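Local coordinates for protein MgGH51 (PDB 6ZPV) that probably removes terminal alpha-L-arabinofuranosyl residues from arabinose-containing glycans by hydrolysing their glycosidic bonds, at residues S75-N80 / D253-V258; F225-G230 / P285-W290; W242-T247 / I313-F318; N317-D322 / F341-V346. All coordinates share one frame; numbering follows the deposited sequence. Where two conformers were deposited one is given.

Interaction 1. Residues S75-N80 / D253-V258; sequences SNALPN and DRPGRV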
# COMPACT_ATOMS: atom_id res chain seq x y z
N SER A 75 14.41 18.14 -17.76
CA SER A 75 14.94 16.83 -18.13
C SER A 75 14.04 16.25 -19.19
O SER A 75 12.85 16.56 -19.24
CB SER A 75 14.99 15.94 -16.91
OG SER A 75 13.66 15.58 -16.57
N ASN A 76 14.59 15.35 -20.03
CA ASN A 76 13.72 14.76 -21.04
C ASN A 76 12.71 13.82 -20.39
O ASN A 76 11.68 13.52 -21.04
CB ASN A 76 14.48 14.11 -22.16
CG ASN A 76 14.96 15.08 -23.21
OD1 ASN A 76 14.67 14.86 -24.44
ND2 ASN A 76 15.70 16.06 -22.83
N ALA A 77 12.92 13.37 -19.16
CA ALA A 77 11.92 12.55 -18.45
C ALA A 77 10.73 13.41 -17.99
O ALA A 77 9.70 12.83 -17.66
CB ALA A 77 12.54 11.86 -17.26
N LEU A 78 10.90 14.72 -17.94
CA LEU A 78 9.91 15.69 -17.47
C LEU A 78 9.74 16.76 -18.52
O LEU A 78 10.13 17.94 -18.33
CB LEU A 78 10.32 16.28 -16.10
CG LEU A 78 10.47 15.24 -14.97
CD1 LEU A 78 11.01 15.94 -13.71
CD2 LEU A 78 9.14 14.53 -14.67
N PRO A 79 9.09 16.41 -19.65
CA PRO A 79 9.06 17.34 -20.79
C PRO A 79 8.14 18.54 -20.62
O PRO A 79 8.23 19.48 -21.42
CB PRO A 79 8.55 16.44 -21.93
CG PRO A 79 7.73 15.37 -21.23
CD PRO A 79 8.55 15.10 -20.00
N ASN A 80 7.26 18.52 -19.61
CA ASN A 80 6.30 19.61 -19.41
C ASN A 80 6.78 20.54 -18.32
O ASN A 80 7.35 20.14 -17.34
CB ASN A 80 4.94 19.01 -19.05
CG ASN A 80 4.30 18.18 -20.17
OD1 ASN A 80 4.55 18.45 -21.36
ND2 ASN A 80 3.48 17.20 -19.76
N ASP A 253 14.75 11.94 -13.40
CA ASP A 253 14.82 10.87 -14.40
C ASP A 253 13.63 9.91 -14.32
O ASP A 253 13.69 8.85 -14.95
CB ASP A 253 16.17 10.15 -14.26
CG ASP A 253 17.32 11.10 -14.56
OD1 ASP A 253 17.24 11.82 -15.55
OD2 ASP A 253 18.27 11.15 -13.75
N ARG A 254 12.61 10.20 -13.53
CA ARG A 254 11.45 9.29 -13.38
C ARG A 254 10.28 9.87 -14.20
O ARG A 254 9.68 10.87 -13.79
CB ARG A 254 11.08 9.09 -11.94
CG ARG A 254 12.21 8.51 -11.07
CD ARG A 254 11.74 8.19 -9.68
NE ARG A 254 12.84 7.90 -8.77
CZ ARG A 254 12.68 7.51 -7.50
NH1 ARG A 254 11.45 7.23 -7.03
NH2 ARG A 254 13.73 7.42 -6.68
N PRO A 255 9.94 9.27 -15.36
CA PRO A 255 8.92 9.88 -16.21
C PRO A 255 7.51 9.77 -15.69
O PRO A 255 6.61 10.51 -16.16
CB PRO A 255 9.09 9.14 -17.55
CG PRO A 255 9.65 7.77 -17.13
CD PRO A 255 10.59 8.15 -16.03
N GLY A 256 7.25 8.85 -14.76
CA GLY A 256 5.90 8.55 -14.34
C GLY A 256 5.17 7.70 -15.35
O GLY A 256 5.68 7.50 -16.47
N ARG A 257 3.95 7.25 -15.02
CA ARG A 257 3.17 6.43 -15.93
C ARG A 257 1.71 6.59 -15.53
O ARG A 257 1.38 6.78 -14.35
CB ARG A 257 3.59 4.95 -15.90
CG ARG A 257 3.63 4.29 -14.53
CD ARG A 257 3.96 2.82 -14.63
NE ARG A 257 2.84 2.01 -15.11
CZ ARG A 257 1.98 1.36 -14.35
NH1 ARG A 257 1.98 1.45 -13.03
NH2 ARG A 257 1.07 0.60 -14.94
N VAL A 258 0.85 6.41 -16.51
CA VAL A 258 -0.58 6.25 -16.25
C VAL A 258 -0.81 4.87 -15.68
O VAL A 258 -0.47 3.89 -16.33
CB VAL A 258 -1.40 6.50 -17.51
CG1 VAL A 258 -2.88 6.26 -17.22
CG2 VAL A 258 -1.16 7.93 -18.06
O HOH W 1 7.17 12.19 -18.22
O HOH W 2 15.75 12.75 -18.02
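Ala-77 presses its methyl group against the backbone of Asp-253 and Arg-254, with Ala-77 CB 3.7 Å from Asp-253 C. Its own carbonyl turns to Pro-255: Ala-77 O lies 3.4 Å from Pro-255 CA in a CA-H...O contact bent to 144° at the hydrogen. No direct hydrogen bond joins 75-80 to 253-258, and two waters do the polar work instead. One donates to both Ala-77 O and Pro-255 O, each 2.7 Å from the water oxygen. The other accepts from Ala-77 N at 3.1 Å and donates to Asp-253 OD1 at 3.0 Å. The CB of Asp-253 leaves its backbone away from 75-80, yet the carboxylate swings back far enough to take this second water. Ala-77 is the third residue of a type I beta turn, Ser-75 to Leu-78, closed by Leu-78 N to Ser-75 O. The turn belongs to the loop joining strands 64-69 and 80-85 of a five-stranded antiparallel sheet, probably one layer of a beta-sandwich, whereas 253-258 lies in the long excursion that follows strand 224-227 of the parallel barrel, so the contact joins that sheet region to the barrel. Leu-78 has CG anti to its carbonyl carbon (chi1 -60°), which carries CD2 to 3.8 Å from Arg-254 O. The guanidinium of Arg-254 is engaged by Gly-249 O, Asp-267 O and a salt bridge with Glu-273.

Interaction 2. Residues F225-G230 / P285-W290; sequences FRFPGG and PIMAVW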
# COMPACT_ATOMS: atom_id res chain seq x y z
N PHE A 225 5.23 -7.80 2.44
CA PHE A 225 4.61 -6.72 1.65
C PHE A 225 4.63 -7.15 0.18
O PHE A 225 5.72 -7.22 -0.44
CB PHE A 225 5.38 -5.42 1.89
CG PHE A 225 4.74 -4.15 1.41
CD1 PHE A 225 4.84 -3.72 0.09
CD2 PHE A 225 4.10 -3.30 2.27
CE1 PHE A 225 4.39 -2.47 -0.31
CE2 PHE A 225 3.65 -2.05 1.89
CZ PHE A 225 3.80 -1.63 0.58
N ARG A 226 3.47 -7.45 -0.38
CA ARG A 226 3.31 -7.84 -1.81
C ARG A 226 3.19 -6.55 -2.63
O ARG A 226 2.38 -5.65 -2.28
CB ARG A 226 2.06 -8.71 -1.98
CG ARG A 226 1.86 -9.21 -3.38
CD ARG A 226 0.42 -9.64 -3.64
NE ARG A 226 0.20 -10.09 -5.02
CZ ARG A 226 -0.94 -9.93 -5.69
NH1 ARG A 226 -2.03 -9.46 -5.06
NH2 ARG A 226 -0.97 -10.21 -6.98
N PHE A 227 3.96 -6.40 -3.70
CA PHE A 227 4.00 -5.13 -4.45
C PHE A 227 4.67 -5.39 -5.77
O PHE A 227 5.42 -6.40 -5.90
CB PHE A 227 4.77 -4.07 -3.66
CG PHE A 227 6.27 -4.16 -3.77
CD1 PHE A 227 6.95 -5.21 -3.24
CD2 PHE A 227 6.95 -3.23 -4.55
CE1 PHE A 227 8.30 -5.35 -3.46
CE2 PHE A 227 8.30 -3.37 -4.75
CZ PHE A 227 8.98 -4.44 -4.23
N PRO A 228 4.58 -4.52 -6.79
CA PRO A 228 3.79 -3.28 -6.83
C PRO A 228 2.37 -3.47 -7.36
O PRO A 228 1.64 -2.48 -7.57
CB PRO A 228 4.60 -2.39 -7.75
CG PRO A 228 5.14 -3.37 -8.77
CD PRO A 228 5.51 -4.58 -7.93
N GLY A 229 1.93 -4.71 -7.53
CA GLY A 229 0.55 -4.99 -7.86
C GLY A 229 0.38 -6.46 -8.12
O GLY A 229 1.36 -7.22 -8.14
N GLY A 230 -0.88 -6.93 -8.29
CA GLY A 230 -2.05 -6.11 -8.48
C GLY A 230 -2.13 -5.60 -9.93
O GLY A 230 -1.15 -5.57 -10.66
N PRO A 285 9.76 -8.66 1.17
CA PRO A 285 8.93 -8.50 -0.02
C PRO A 285 8.39 -9.81 -0.55
O PRO A 285 9.05 -10.83 -0.56
CB PRO A 285 9.91 -7.88 -1.05
CG PRO A 285 11.25 -8.36 -0.58
CD PRO A 285 11.19 -8.39 0.93
N ILE A 286 7.18 -9.68 -1.16
CA ILE A 286 6.72 -10.62 -2.20
C ILE A 286 6.64 -9.75 -3.45
O ILE A 286 5.69 -8.99 -3.60
CB ILE A 286 5.45 -11.34 -1.82
CG1 ILE A 286 5.62 -12.18 -0.56
CG2 ILE A 286 5.00 -12.19 -3.02
CD1 ILE A 286 4.41 -12.92 -0.07
N MET A 287 7.69 -9.78 -4.27
CA MET A 287 7.83 -8.82 -5.36
C MET A 287 7.32 -9.40 -6.67
O MET A 287 7.76 -10.48 -7.09
CB MET A 287 9.28 -8.41 -5.50
CG MET A 287 9.48 -7.34 -6.56
SD MET A 287 11.16 -6.71 -6.72
CE MET A 287 11.95 -8.13 -7.46
N ALA A 288 6.43 -8.69 -7.32
CA ALA A 288 5.92 -9.09 -8.63
C ALA A 288 6.84 -8.55 -9.75
O ALA A 288 7.44 -7.48 -9.64
CB ALA A 288 4.51 -8.63 -8.85
N VAL A 289 6.90 -9.38 -10.81
CA VAL A 289 7.50 -8.98 -12.09
C VAL A 289 6.44 -9.04 -13.17
O VAL A 289 5.60 -9.94 -13.21
CB VAL A 289 8.73 -9.83 -12.46
CG1 VAL A 289 9.85 -9.60 -11.47
CG2 VAL A 289 8.44 -11.32 -12.61
N TRP A 290 6.52 -8.08 -14.09
CA TRP A 290 5.66 -8.07 -15.28
C TRP A 290 5.98 -9.28 -16.14
O TRP A 290 7.16 -9.65 -16.30
CB TRP A 290 5.89 -6.74 -16.02
CG TRP A 290 4.84 -6.51 -17.08
CD1 TRP A 290 3.60 -5.96 -16.84
CD2 TRP A 290 4.89 -6.77 -18.48
NE1 TRP A 290 2.87 -5.90 -17.99
CE2 TRP A 290 3.65 -6.39 -19.02
CE3 TRP A 290 5.89 -7.21 -19.36
CZ2 TRP A 290 3.36 -6.44 -20.39
CZ3 TRP A 290 5.65 -7.28 -20.71
CH2 TRP A 290 4.38 -6.88 -21.23
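Two neighbouring parallel strands of the eight-stranded beta/alpha barrel meet where Phe-225, Arg-226 and Phe-227 pair with Pro-285, Ile-286 and Met-287, their axes 4.6 Å apart and 9° from parallel. Three backbone hydrogen bonds, all of 2.9 to 3.1 Å, fix the register: Ile-286 N to Phe-225 O, Phe-227 N to Ile-286 O, and Ala-288 N to Phe-227 O. The first and last are nearly straight at hydrogen. On the face carrying Pro-285 and Met-287, the Phe-227 ring reaches across the strand gap because its CG sits between the backbone N and the carbonyl carbon (chi1 81°). Pro-285 CB comes to the ring edge, 3.8 Å from Phe-227 CE1, and Met-287 CG approaches obliquely, 3.8 Å from Phe-227 CZ. Met-287 SD adds an oblique Met-aromatic contact, 5.1 Å from the centroid of the Phe-227 ring. Replacing Phe-227 by an alanine is likely to leave Pro-285 CB and the Met-287 side chain without their aromatic partner. Phe-227 also packs on helix 271-281. Past the strand a cis peptide precedes Pro-228, and Ala-288 CB rests 3.5 Å from Gly-229 O. Arg-226 projects from the other face to salt bridges with Glu-429 and Glu-347. The chemistry is thus divided, with apolar and sulfur-aromatic contacts on the face of Phe-227 and salt bridges on the face of Arg-226.

Interaction 3. Residues W242-T247 / I313-F318; sequences WQWNAT and IDQINF. With NAG (2-acetamido-2-deoxy-beta-D-glucopyranose), chain D.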
# COMPACT_ATOMS: atom_id res chain seq x y z
N TRP A 242 4.21 -1.27 -15.53
CA TRP A 242 5.19 -0.79 -14.52
C TRP A 242 6.58 -1.27 -14.98
O TRP A 242 6.73 -2.44 -15.35
CB TRP A 242 4.78 -1.34 -13.17
CG TRP A 242 5.62 -0.88 -12.01
CD1 TRP A 242 5.42 0.22 -11.24
CD2 TRP A 242 6.81 -1.51 -11.49
NE1 TRP A 242 6.37 0.34 -10.29
CE2 TRP A 242 7.23 -0.71 -10.39
CE3 TRP A 242 7.50 -2.68 -11.77
CZ2 TRP A 242 8.35 -1.08 -9.62
CZ3 TRP A 242 8.59 -3.02 -11.00
CH2 TRP A 242 9.00 -2.24 -9.93
N GLN A 243 7.58 -0.41 -14.84
CA GLN A 243 8.99 -0.71 -15.16
C GLN A 243 9.87 -0.30 -14.01
O GLN A 243 9.90 0.92 -13.65
CB GLN A 243 9.46 -0.01 -16.46
CG GLN A 243 8.70 -0.43 -17.69
CD GLN A 243 9.37 0.06 -18.98
OE1 GLN A 243 10.57 -0.17 -19.15
NE2 GLN A 243 8.62 0.68 -19.87
N TRP A 244 10.66 -1.20 -13.48
CA TRP A 244 11.43 -0.90 -12.26
C TRP A 244 12.40 0.27 -12.44
O TRP A 244 12.55 1.11 -11.53
CB TRP A 244 12.25 -2.16 -11.82
CG TRP A 244 13.49 -2.44 -12.60
CD1 TRP A 244 13.60 -3.09 -13.79
CD2 TRP A 244 14.82 -1.96 -12.27
NE1 TRP A 244 14.90 -3.03 -14.26
CE2 TRP A 244 15.65 -2.34 -13.35
CE3 TRP A 244 15.36 -1.18 -11.24
CZ2 TRP A 244 17.00 -1.97 -13.39
CZ3 TRP A 244 16.67 -0.82 -11.31
CH2 TRP A 244 17.51 -1.20 -12.37
N ASN A 245 13.07 0.32 -13.57
CA ASN A 245 14.18 1.23 -13.76
C ASN A 245 13.71 2.68 -13.91
O ASN A 245 14.45 3.60 -13.60
CB ASN A 245 15.06 0.80 -14.97
CG ASN A 245 14.22 0.47 -16.19
OD1 ASN A 245 13.35 -0.43 -16.16
ND2 ASN A 245 14.47 1.22 -17.29
N ALA A 246 12.46 2.87 -14.33
CA ALA A 246 11.83 4.18 -14.41
C ALA A 246 11.45 4.71 -13.04
O ALA A 246 11.03 5.85 -12.92
CB ALA A 246 10.64 4.11 -15.34
N THR A 247 11.61 3.90 -12.00
CA THR A 247 11.26 4.23 -10.62
C THR A 247 12.45 4.45 -9.69
O THR A 247 12.25 4.64 -8.50
CB THR A 247 10.28 3.23 -9.99
OG1 THR A 247 10.99 2.09 -9.44
CG2 THR A 247 9.20 2.77 -10.95
N ILE A 313 15.03 -9.92 -14.71
CA ILE A 313 16.33 -10.24 -14.09
C ILE A 313 17.00 -8.99 -13.53
O ILE A 313 17.51 -9.00 -12.40
CB ILE A 313 17.21 -10.99 -15.10
CG1 ILE A 313 16.66 -12.38 -15.38
CG2 ILE A 313 18.64 -11.07 -14.61
CD1 ILE A 313 17.28 -13.09 -16.55
N ASP A 314 16.99 -7.91 -14.32
CA ASP A 314 17.57 -6.64 -13.88
C ASP A 314 16.90 -6.16 -12.59
O ASP A 314 17.58 -5.73 -11.65
CB ASP A 314 17.42 -5.58 -14.97
CG ASP A 314 18.18 -5.80 -16.26
OD1 ASP A 314 19.11 -6.63 -16.28
OD2 ASP A 314 17.77 -5.15 -17.26
N GLN A 315 15.57 -6.22 -12.55
CA GLN A 315 14.81 -5.81 -11.36
C GLN A 315 15.25 -6.57 -10.11
O GLN A 315 15.46 -5.99 -9.05
CB GLN A 315 13.31 -6.04 -11.67
CG GLN A 315 12.38 -5.63 -10.54
CD GLN A 315 10.93 -5.90 -10.88
OE1 GLN A 315 10.55 -5.87 -12.06
NE2 GLN A 315 10.09 -6.15 -9.84
N ILE A 316 15.37 -7.88 -10.26
CA ILE A 316 15.79 -8.72 -9.13
C ILE A 316 17.25 -8.43 -8.75
O ILE A 316 17.58 -8.31 -7.55
CB ILE A 316 15.53 -10.20 -9.43
CG1 ILE A 316 14.03 -10.47 -9.57
CG2 ILE A 316 16.18 -11.08 -8.35
CD1 ILE A 316 13.67 -11.80 -10.20
N ASN A 317 18.12 -8.24 -9.74
CA ASN A 317 19.52 -7.88 -9.42
C ASN A 317 19.60 -6.56 -8.67
O ASN A 317 20.45 -6.40 -7.81
CB ASN A 317 20.38 -7.85 -10.69
CG ASN A 317 20.87 -9.23 -11.11
OD1 ASN A 317 20.98 -10.10 -10.24
ND2 ASN A 317 21.16 -9.36 -12.41
N PHE A 318 18.75 -5.59 -8.98
CA PHE A 318 18.74 -4.35 -8.21
C PHE A 318 18.54 -4.69 -6.72
O PHE A 318 19.16 -4.05 -5.84
CB PHE A 318 17.66 -3.38 -8.70
CG PHE A 318 17.67 -2.08 -7.94
CD1 PHE A 318 18.56 -1.08 -8.27
CD2 PHE A 318 16.83 -1.86 -6.85
CE1 PHE A 318 18.61 0.12 -7.61
CE2 PHE A 318 16.85 -0.63 -6.18
CZ PHE A 318 17.75 0.35 -6.56
C1 NAG D . 13.78 0.88 -18.50
C2 NAG D . 13.81 2.05 -19.47
C3 NAG D . 13.27 1.59 -20.83
C4 NAG D . 14.03 0.37 -21.33
C5 NAG D . 13.97 -0.74 -20.26
C6 NAG D . 14.81 -1.99 -20.66
C7 NAG D . 13.68 4.37 -18.71
C8 NAG D . 12.81 5.48 -18.23
N2 NAG D . 13.07 3.21 -18.99
O3 NAG D . 13.37 2.67 -21.81
O4 NAG D . 13.36 -0.11 -22.51
O5 NAG D . 14.55 -0.22 -19.07
O6 NAG D . 14.69 -3.07 -19.67
O7 NAG D . 14.83 4.53 -18.91
O HOH W 3 10.67 -3.95 -14.29
O HOH W 4 15.93 -3.12 -17.03
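This is aromatic packing of a loop on a barrel helix: Trp-244, in the excursion after strand 224-227, lies against Asp-314, Gln-315 and Phe-318 of helix 306-320, one of the outer helices of the beta/alpha barrel. The evidence begins with a CH-pi contact, Gln-315 CB standing over the five-membered ring of Trp-244, 4.0 Å from its centroid and 29° off the normal. The indole's six-membered ring reaches Phe-318 obliquely, with Trp-244 CZ3 3.6 Å from Phe-318 CD1 and the planes 37° apart. Trp-244 holds CG between its backbone N and carbonyl carbon (chi1 77°), which sets the indole against Asp-314, Gln-315 and Phe-318, while Asn-245 CB covers the opposite face over its centre. A leucine in place of Trp-244 would probably leave Gln-315 CB without its CH-pi partner, Phe-318 without its aromatic neighbour and the water at NE1 without its donor. Trp-244 O takes two bonds, from Thr-247 N and OG1, which hold residues 244-247 in a turn. Trp-242 meets the Gln-315 amide at its ring edge, Trp-242 CZ3 lying 3.6 Å from Gln-315 OE1. That amide gives NE2 to Ala-288 O on strand 284-289, while a water accepts from Trp-244 N and donates to Gln-315 OE1, each 2.9 Å away. Asn-245, in an Asn-Ala-Thr sequon, carries the N-glycan through ND2 bonded to C1 of the sugar. A second water ties this glycan to the contact, accepting from Trp-244 NE1 at 3.0 Å, donating to Asp-314 OD2 at 2.7 Å and hydrogen-bonded to NAG O6.

Interaction 4. Residues N317-D322 / F341-V346; sequences NFVIGD and FTLRFV. With SO4 (sulfate ion), chain R.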
# COMPACT_ATOMS: atom_id res chain seq x y z
N ASN A 317 18.12 -8.24 -9.74
CA ASN A 317 19.52 -7.88 -9.42
C ASN A 317 19.60 -6.56 -8.67
O ASN A 317 20.45 -6.40 -7.81
CB ASN A 317 20.38 -7.85 -10.69
CG ASN A 317 20.87 -9.23 -11.11
OD1 ASN A 317 20.98 -10.10 -10.24
ND2 ASN A 317 21.16 -9.36 -12.41
N PHE A 318 18.75 -5.59 -8.98
CA PHE A 318 18.74 -4.35 -8.21
C PHE A 318 18.54 -4.69 -6.72
O PHE A 318 19.16 -4.05 -5.84
CB PHE A 318 17.66 -3.38 -8.70
CG PHE A 318 17.67 -2.08 -7.94
CD1 PHE A 318 18.56 -1.08 -8.27
CD2 PHE A 318 16.83 -1.86 -6.85
CE1 PHE A 318 18.61 0.12 -7.61
CE2 PHE A 318 16.85 -0.63 -6.18
CZ PHE A 318 17.75 0.35 -6.56
N VAL A 319 17.63 -5.60 -6.41
CA VAL A 319 17.26 -5.95 -5.02
C VAL A 319 18.41 -6.69 -4.34
O VAL A 319 18.76 -6.35 -3.18
CB VAL A 319 15.95 -6.74 -4.98
CG1 VAL A 319 15.57 -6.99 -3.53
CG2 VAL A 319 14.82 -6.05 -5.72
N ILE A 320 18.95 -7.75 -4.99
CA ILE A 320 19.81 -8.75 -4.30
C ILE A 320 21.19 -8.93 -4.90
O ILE A 320 22.00 -9.65 -4.29
CB ILE A 320 19.12 -10.12 -4.21
CG1 ILE A 320 18.99 -10.82 -5.58
CG2 ILE A 320 17.81 -10.03 -3.49
CD1 ILE A 320 18.47 -12.21 -5.46
N GLY A 321 21.46 -8.40 -6.08
CA GLY A 321 22.70 -8.82 -6.76
C GLY A 321 23.93 -8.25 -6.10
O GLY A 321 23.88 -7.21 -5.45
N ASP A 322 25.05 -8.91 -6.34
CA ASP A 322 26.38 -8.39 -5.96
C ASP A 322 26.67 -7.18 -6.83
O ASP A 322 26.66 -7.31 -8.06
CB ASP A 322 27.36 -9.51 -6.21
CG ASP A 322 28.82 -9.19 -5.93
OD1 ASP A 322 29.17 -8.02 -5.78
OD2 ASP A 322 29.60 -10.15 -5.85
N PHE A 341 19.16 -6.49 -0.26
CA PHE A 341 17.93 -6.61 0.54
C PHE A 341 17.48 -8.07 0.59
O PHE A 341 17.89 -8.84 -0.26
CB PHE A 341 16.83 -5.72 -0.08
CG PHE A 341 17.04 -4.24 0.07
CD1 PHE A 341 16.60 -3.55 1.19
CD2 PHE A 341 17.66 -3.53 -0.96
CE1 PHE A 341 16.75 -2.18 1.30
CE2 PHE A 341 17.77 -2.15 -0.86
CZ PHE A 341 17.34 -1.50 0.27
N THR A 342 16.61 -8.39 1.53
CA THR A 342 15.97 -9.70 1.60
C THR A 342 15.04 -9.87 0.37
O THR A 342 14.25 -8.93 0.09
CB THR A 342 15.11 -9.83 2.87
OG1 THR A 342 15.98 -9.69 3.98
CG2 THR A 342 14.35 -11.13 2.92
N LEU A 343 15.08 -11.03 -0.28
CA LEU A 343 14.06 -11.36 -1.31
C LEU A 343 13.99 -12.88 -1.45
O LEU A 343 14.91 -13.50 -1.97
CB LEU A 343 14.38 -10.73 -2.66
CG LEU A 343 13.42 -11.04 -3.77
CD1 LEU A 343 12.04 -10.45 -3.56
CD2 LEU A 343 13.98 -10.58 -5.12
N ARG A 344 12.90 -13.48 -0.99
CA ARG A 344 12.70 -14.92 -1.03
C ARG A 344 11.62 -15.33 -2.02
O ARG A 344 11.55 -16.53 -2.34
CB ARG A 344 12.35 -15.47 0.36
CG ARG A 344 13.42 -15.20 1.41
CD ARG A 344 13.27 -16.08 2.61
NE ARG A 344 12.06 -15.85 3.35
CZ ARG A 344 11.46 -16.68 4.22
NH1 ARG A 344 10.39 -16.29 4.87
NH2 ARG A 344 11.92 -17.89 4.42
N PHE A 345 10.75 -14.41 -2.42
CA PHE A 345 9.51 -14.73 -3.16
C PHE A 345 9.34 -13.71 -4.30
O PHE A 345 9.36 -12.51 -4.04
CB PHE A 345 8.30 -14.60 -2.22
CG PHE A 345 8.32 -15.47 -1.00
CD1 PHE A 345 8.16 -16.84 -1.11
CD2 PHE A 345 8.60 -14.93 0.22
CE1 PHE A 345 8.20 -17.63 0.03
CE2 PHE A 345 8.70 -15.75 1.34
CZ PHE A 345 8.48 -17.08 1.25
N VAL A 346 9.09 -14.22 -5.50
CA VAL A 346 8.79 -13.41 -6.67
C VAL A 346 7.52 -13.94 -7.31
O VAL A 346 7.41 -15.18 -7.53
CB VAL A 346 9.95 -13.33 -7.68
CG1 VAL A 346 9.50 -12.78 -9.02
CG2 VAL A 346 11.10 -12.54 -7.08
S SO4 R . 9.32 -19.20 7.26
O1 SO4 R . 8.74 -17.91 6.84
O2 SO4 R . 10.75 -19.30 7.12
O3 SO4 R . 8.70 -20.26 6.37
O4 SO4 R . 8.81 -19.44 8.60
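Val-319 O receives the backbone N-H of Phe-341 at 3.0 Å, a nearly straight bond (165° at hydrogen) whose donor is tilted 19° from the carbonyl plane. It links the last turn of helix 306-320 to the segment entering strand 345-348, so the contact lies at the return from helix to strand in a beta-alpha-beta unit of the barrel. The same oxygen also lies at the edge of the Phe-341 ring, 3.8 Å from CD2. Around this bond the side-chain contacts are mainly apolar. Val-319 CG1, anti to the backbone N (chi1 -176°), lies 3.9 Å from Phe-341 CB and 4.0 Å from Leu-343 CB, crossing both side chains at about a right angle. The branch methyl CG2 of Ile-320 enters from the next position, 3.6 Å from Leu-343 CB and 3.4 Å from Phe-341 O. Leu-343 CB therefore sits against one methyl of each helix residue. The Phe-341 ring stacks with His-337 and packs on helix 271-281. The CB of Arg-344 points away from 317-322 and lies against a face of the Phe-345 ring; its NE makes a salt bridge with Glu-284. Its other two nitrogens hold a sulfate, probably from the crystallisation liquor, edge-on to the guanidinium plane: Arg-344 NH1 lies 3.0 Å from sulfate O1 and Arg-344 NH2 3.3 Å from sulfate O2.

From the N terminus, interaction 1 closes the longest loop, 172 residues, tying a turn of the probable beta-sandwich to the barrel's excursion at 253-258. Interaction 2 starts inside that loop and ends beyond it, joining barrel strands 224-227 and 284-289; interaction 3 starts later still, at 242-247, and joins the loop after strand 224-227 to helix 306-320. The three therefore cross pairwise and none nests. Interaction 4 closes a short loop of 18 residues; it follows interactions 1 and 2 in series and begins on Asn-317 and Phe-318, where interaction 3 ends. Interactions 2 and 4 reach neighbouring strands, 284-289 and 345-348. Arg-254 packs on Thr-247, joining interactions 1 and 3.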